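Local coordinates for appr-1-p processing domain protein (Thermus aquaticus Y51MC23, PDB 5M31) that belongs to the macro domain family, whose alpha/beta fold packs a mixed sheet between helices, at residues Glu137-Gln140 and Arg141-Ala145; Lys39-Ala42 and Leu43-Arg47. All blocks are in the same frame, centred on the assembly; numbering follows the deposited sequence.

Both contacts are local, each formed within one helix of the same macro domain, and they do not touch: their centres lie about 23 Å apart, their nearest atoms about 12 Å, on opposite sides of the chain's centre. Contact 2, at the start of helix 40-48, packs beside strand 26-31 in the middle of the sheet; contact 1, in helix 135-146, belongs to the crossover between strands 120-123 and 153-157. A glycerol, probably from the crystallisation liquor though such molecules often mark pockets, lies about 5 Å from the side chain of Val-41 in contact 2. The two differ in their side-chain interactions: contact 1 has a salt bridge, contact 2 an aliphatic-aromatic pair.

Contact 1 (Glu137-Gln140 and Arg141-Ala145); sequences EVKQ and RIQEA
Arg-141 reaches back one turn to Glu-137 with backbone and side chain. Its N donates to Glu-137 O at 3.0 Å, the ordinary helix bond, while NH1 adds a second bond to the same oxygen at 2.9 Å. The two donors approach from opposite faces of the carbonyl plane, and NH1 stands well above it. NH1 also makes a salt bridge to Glu-137 OE1 at 2.7 Å, with an N-H...O angle of 157°. That oxygen meets the guanidinium edge through its anti lone pair, although the carboxylate and guanidinium planes are turned 75° apart. The bend of the Glu-137 chain at chi2 (-74°) folds the carboxylate back to this edge. NE has a salt bridge to Glu-103 on helix 99-116; two acidic residues therefore hold different nitrogens of the guanidinium, which probably limits its rotation.

Ile-142 continues the turn on the buried face: its N bonds to Val-138 O at 2.9 Å, and its CD1 touches Val-138 CG1 at 3.8 Å. Leu-126 packs on both side chains.

Gln-143 N bonds to Lys-139 O, and its side chain runs past that carbonyl, CG lying 3.1 Å from Lys-139 O. Its NE2 comes within 4.0 Å of Lys-139 CE. The extended lysine carries NZ onward to a salt bridge with Glu-158.

Glu-144 N to Gln-140 O, at 2.9 Å, is the last of the four backbone bonds between the segments. These i to i+4 bonds are those of an alpha-helix, and the Glu-Arg salt bridge spans the same spacing in this helix of the beta-alpha-beta unit joining strands 120-123 and 153-157.

Contact 2 (Lys39-Ala42 and Leu43-Arg47); sequences KGVA and LQFKR
Val-41 and Phe-45 meet one turn apart near the start of helix 40-48, an alpha-helix of the macro domain that packs beside strand 26-31. Their side chains lie side by side and point the same way, as expected for an i to i+4 pair on one helix face. Val-41 CG1 does the touching, 3.6 Å from Phe-45 CD1 and equally near CE1. This methyl lies anti to the backbone N (chi1 169°), a setting that directs it along the helix to the phenyl ring. Asn-29 of the strand touches Val-41, Ala-42 and Phe-45, and Leu-19 and Leu-20 also pack on the ring, placing this face of the helix against the protein interior.

The backbone bonds become more regular from the first turn onward. Leu-43 N donates to Lys-39 O over 3.3 Å, but the C=O...N angle is only 111°, with the donor far above the carbonyl plane. The next bond, from Gln-44 N to Gly-40 O, is weak at 3.4 Å; Gly-40 has a positive phi (60°). Phe-45 N then reaches Val-41 O at 3.0 Å, nearly on the line of the carbonyl bond, and Lys-46 N reaches Ala-42 O at 2.8 Å.

The polar end of Lys-46 finds its partners outside the contact: NZ hydrogen-bonds to Met-37 O in the preceding loop, and its charge makes a cation-pi contact with Tyr-53. Within the contact, two carbonyl oxygens also meet side-chain carbons. Gln-44, whose first torsion sets CG beside the backbone N, brings that CG within 3.4 Å of Gly-40 O. Val-41 O, besides accepting its helix bond, lies in the plane of the Phe-45 ring at its edge, 3.4 Å from CD1.

Contact 1 (Glu137-Gln140 and Arg141-Ala145)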
loop_
_atom_site.group_PDB
_atom_site.type_symbol
_atom_site.label_atom_id
_atom_site.label_comp_id
_atom_site.label_asym_id
_atom_site.label_seq_id
_atom_site.Cartn_x
_atom_site.Cartn_y
_atom_site.Cartn_z
ATOM N N GLU A 137 -12.985 -4.857 -10.305
ATOM C CA GLU A 137 -11.846 -5.596 -10.823
ATOM C C GLU A 137 -10.684 -5.534 -9.868
ATOM O O GLU A 137 -10.024 -6.555 -9.632
ATOM C CB GLU A 137 -11.430 -5.036 -12.181
ATOM C CG GLU A 137 -12.461 -5.283 -13.299
ATOM C CD GLU A 137 -12.501 -6.738 -13.804
ATOM O OE1 GLU A 137 -11.617 -7.570 -13.431
ATOM O OE2 GLU A 137 -13.419 -7.053 -14.604
ATOM N N VAL A 138 -10.459 -4.367 -9.265
ATOM C CA VAL A 138 -9.381 -4.230 -8.257
ATOM C C VAL A 138 -9.717 -5.087 -7.040
ATOM O O VAL A 138 -8.841 -5.809 -6.526
ATOM C CB VAL A 138 -9.121 -2.760 -7.874
ATOM C CG1 VAL A 138 -8.173 -2.658 -6.688
ATOM C CG2 VAL A 138 -8.566 -1.993 -9.092
ATOM N N LYS A 139 -10.973 -4.985 -6.554
ATOM C CA LYS A 139 -11.413 -5.814 -5.422
ATOM C C LYS A 139 -11.167 -7.303 -5.715
ATOM O O LYS A 139 -10.601 -8.002 -4.888
ATOM C CB LYS A 139 -12.902 -5.559 -5.088
ATOM C CG LYS A 139 -13.392 -6.255 -3.813
ATOM C CD LYS A 139 -14.857 -5.900 -3.515
ATOM C CE LYS A 139 -15.285 -6.398 -2.144
ATOM N NZ LYS A 139 -16.567 -5.800 -1.617
ATOM N N GLN A 140 -11.481 -7.744 -6.925
ATOM C CA GLN A 140 -11.306 -9.139 -7.324
ATOM C C GLN A 140 -9.837 -9.559 -7.249
ATOM O O GLN A 140 -9.503 -10.619 -6.704
ATOM C CB GLN A 140 -11.830 -9.340 -8.731
ATOM C CG GLN A 140 -11.952 -10.802 -9.159
ATOM C CD GLN A 140 -10.681 -11.353 -9.788
ATOM O OE1 GLN A 140 -10.295 -12.507 -9.544
ATOM N NE2 GLN A 140 -10.045 -10.548 -10.644
ATOM N N ARG A 141 -8.956 -8.708 -7.762
ATOM C CA ARG A 141 -7.527 -8.987 -7.726
ATOM C C ARG A 141 -6.985 -8.987 -6.304
ATOM O O ARG A 141 -6.081 -9.760 -5.979
ATOM C CB ARG A 141 -6.778 -7.976 -8.574
ATOM C CG ARG A 141 -7.005 -8.228 -10.056
ATOM C CD ARG A 141 -6.755 -7.016 -10.894
ATOM N NE ARG A 141 -6.909 -7.318 -12.327
ATOM C CZ ARG A 141 -8.068 -7.593 -12.924
ATOM N NH1 ARG A 141 -9.198 -7.696 -12.216
ATOM N NH2 ARG A 141 -8.098 -7.794 -14.237
ATOM N N ILE A 142 -7.501 -8.099 -5.463
ATOM C CA ILE A 142 -7.089 -8.096 -4.050
ATOM C C ILE A 142 -7.503 -9.419 -3.401
ATOM O O ILE A 142 -6.703 -10.066 -2.726
ATOM C CB ILE A 142 -7.688 -6.921 -3.293
ATOM C CG1 ILE A 142 -7.086 -5.597 -3.793
ATOM C CG2 ILE A 142 -7.482 -7.087 -1.792
ATOM C CD1 ILE A 142 -7.785 -4.358 -3.256
ATOM N N GLN A 143 -8.726 -9.843 -3.670
ATOM C CA GLN A 143 -9.231 -11.121 -3.103
ATOM C C GLN A 143 -8.389 -12.293 -3.536
ATOM O O GLN A 143 -7.990 -13.132 -2.701
ATOM C CB GLN A 143 -10.693 -11.365 -3.530
ATOM C CG GLN A 143 -11.623 -10.299 -3.020
ATOM C CD GLN A 143 -13.045 -10.371 -3.591
ATOM O OE1 GLN A 143 -13.250 -10.625 -4.778
ATOM N NE2 GLN A 143 -14.027 -10.097 -2.744
ATOM N N GLU A 144 -8.118 -12.364 -4.826
ATOM C CA GLU A 144 -7.264 -13.424 -5.374
ATOM C C GLU A 144 -5.898 -13.445 -4.712
ATOM O O GLU A 144 -5.380 -14.516 -4.349
ATOM C CB GLU A 144 -7.063 -13.221 -6.855
ATOM C CG GLU A 144 -8.236 -13.641 -7.700
ATOM C CD GLU A 144 -7.831 -13.860 -9.144
ATOM O OE1 GLU A 144 -7.950 -15.020 -9.613
ATOM O OE2 GLU A 144 -7.353 -12.886 -9.791
ATOM N N ALA A 145 -5.281 -12.275 -4.606
ATOM C CA ALA A 145 -3.939 -12.180 -4.018
ATOM C C ALA A 145 -3.902 -12.457 -2.510
ATOM O O ALA A 145 -3.007 -13.152 -2.015
ATOM C CB ALA A 145 -3.314 -10.825 -4.332
#

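Contact 2 (Lys39-Ala42 and Leu43-Arg47)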
loop_
_atom_site.group_PDB
_atom_site.type_symbol
_atom_site.label_atom_id
_atom_site.label_comp_id
_atom_site.label_asym_id
_atom_site.label_seq_id
_atom_site.Cartn_x
_atom_site.Cartn_y
_atom_site.Cartn_z
ATOM N N LYS A 39 -0.766 14.310 -3.472
ATOM C CA LYS A 39 -2.234 14.276 -3.493
ATOM C C LYS A 39 -2.765 12.955 -3.043
ATOM O O LYS A 39 -2.015 11.986 -2.918
ATOM C CB LYS A 39 -2.760 14.568 -4.923
ATOM C CG LYS A 39 -2.847 13.316 -5.804
ATOM C CD LYS A 39 -3.549 13.589 -7.127
ATOM C CE LYS A 39 -2.584 14.147 -8.150
ATOM N NZ LYS A 39 -3.190 14.151 -9.515
ATOM N N GLY A 40 -4.066 12.917 -2.762
ATOM C CA GLY A 40 -4.720 11.665 -2.402
ATOM C C GLY A 40 -4.154 11.003 -1.163
ATOM O O GLY A 40 -3.806 11.660 -0.153
ATOM N N VAL A 41 -4.132 9.667 -1.204
ATOM C CA VAL A 41 -3.692 8.899 -0.085
ATOM C C VAL A 41 -2.264 9.293 0.302
ATOM O O VAL A 41 -1.943 9.460 1.487
ATOM C CB VAL A 41 -3.760 7.388 -0.463
ATOM C CG1 VAL A 41 -3.048 6.523 0.579
ATOM C CG2 VAL A 41 -5.232 6.969 -0.566
ATOM N N ALA A 42 -1.413 9.453 -0.696
ATOM C CA ALA A 42 0.022 9.653 -0.428
ATOM C C ALA A 42 0.215 10.973 0.350
ATOM O O ALA A 42 1.066 11.071 1.208
ATOM C CB ALA A 42 0.812 9.656 -1.710
ATOM N N LEU A 43 -0.569 11.993 0.007
ATOM C CA LEU A 43 -0.518 13.259 0.744
ATOM C C LEU A 43 -0.835 13.066 2.222
ATOM O O LEU A 43 -0.145 13.594 3.099
ATOM C CB LEU A 43 -1.504 14.264 0.136
ATOM C CG LEU A 43 -1.541 15.608 0.843
ATOM C CD1 LEU A 43 -0.150 16.188 1.018
ATOM C CD2 LEU A 43 -2.418 16.579 0.071
ATOM N N GLN A 44 -1.827 12.240 2.512
ATOM C CA GLN A 44 -2.210 11.987 3.906
ATOM C C GLN A 44 -1.057 11.280 4.621
ATOM O O GLN A 44 -0.716 11.600 5.771
ATOM C CB GLN A 44 -3.490 11.134 3.992
ATOM C CG GLN A 44 -4.676 11.632 3.157
ATOM C CD GLN A 44 -4.952 13.118 3.273
ATOM O OE1 GLN A 44 -4.867 13.880 2.277
ATOM N NE2 GLN A 44 -5.341 13.540 4.461
ATOM N N PHE A 45 -0.458 10.313 3.921
ATOM C CA PHE A 45 0.719 9.604 4.452
ATOM C C PHE A 45 1.907 10.513 4.656
ATOM O O PHE A 45 2.599 10.397 5.669
ATOM C CB PHE A 45 1.082 8.381 3.586
ATOM C CG PHE A 45 0.322 7.131 3.973
ATOM C CD1 PHE A 45 -0.954 6.910 3.477
ATOM C CD2 PHE A 45 0.863 6.195 4.805
ATOM C CE1 PHE A 45 -1.665 5.757 3.822
ATOM C CE2 PHE A 45 0.178 5.039 5.110
ATOM C CZ PHE A 45 -1.065 4.804 4.642
ATOM N N LYS A 46 2.166 11.429 3.730
ATOM C CA LYS A 46 3.284 12.366 3.915
ATOM C C LYS A 46 3.146 13.147 5.215
ATOM O O LYS A 46 4.100 13.257 5.980
ATOM C CB LYS A 46 3.381 13.346 2.802
ATOM C CG LYS A 46 4.544 14.281 2.976
ATOM C CD LYS A 46 4.848 15.043 1.709
ATOM C CE LYS A 46 3.745 16.000 1.341
ATOM N NZ LYS A 46 4.088 16.733 0.093
ATOM N N ARG A 47 1.942 13.680 5.423
ATOM C CA ARG A 47 1.622 14.502 6.654
ATOM C C ARG A 47 1.673 13.681 7.951
ATOM O O ARG A 47 2.204 14.160 8.948
ATOM C CB ARG A 47 0.297 15.282 6.436
ATOM C CG ARG A 47 0.390 16.211 5.239
ATOM C CD ARG A 47 -0.557 17.379 5.139
ATOM N NE ARG A 47 -1.883 17.014 4.660
ATOM C CZ ARG A 47 -2.645 17.753 3.854
ATOM N NH1 ARG A 47 -2.193 18.869 3.281
ATOM N NH2 ARG A 47 -3.866 17.328 3.555
#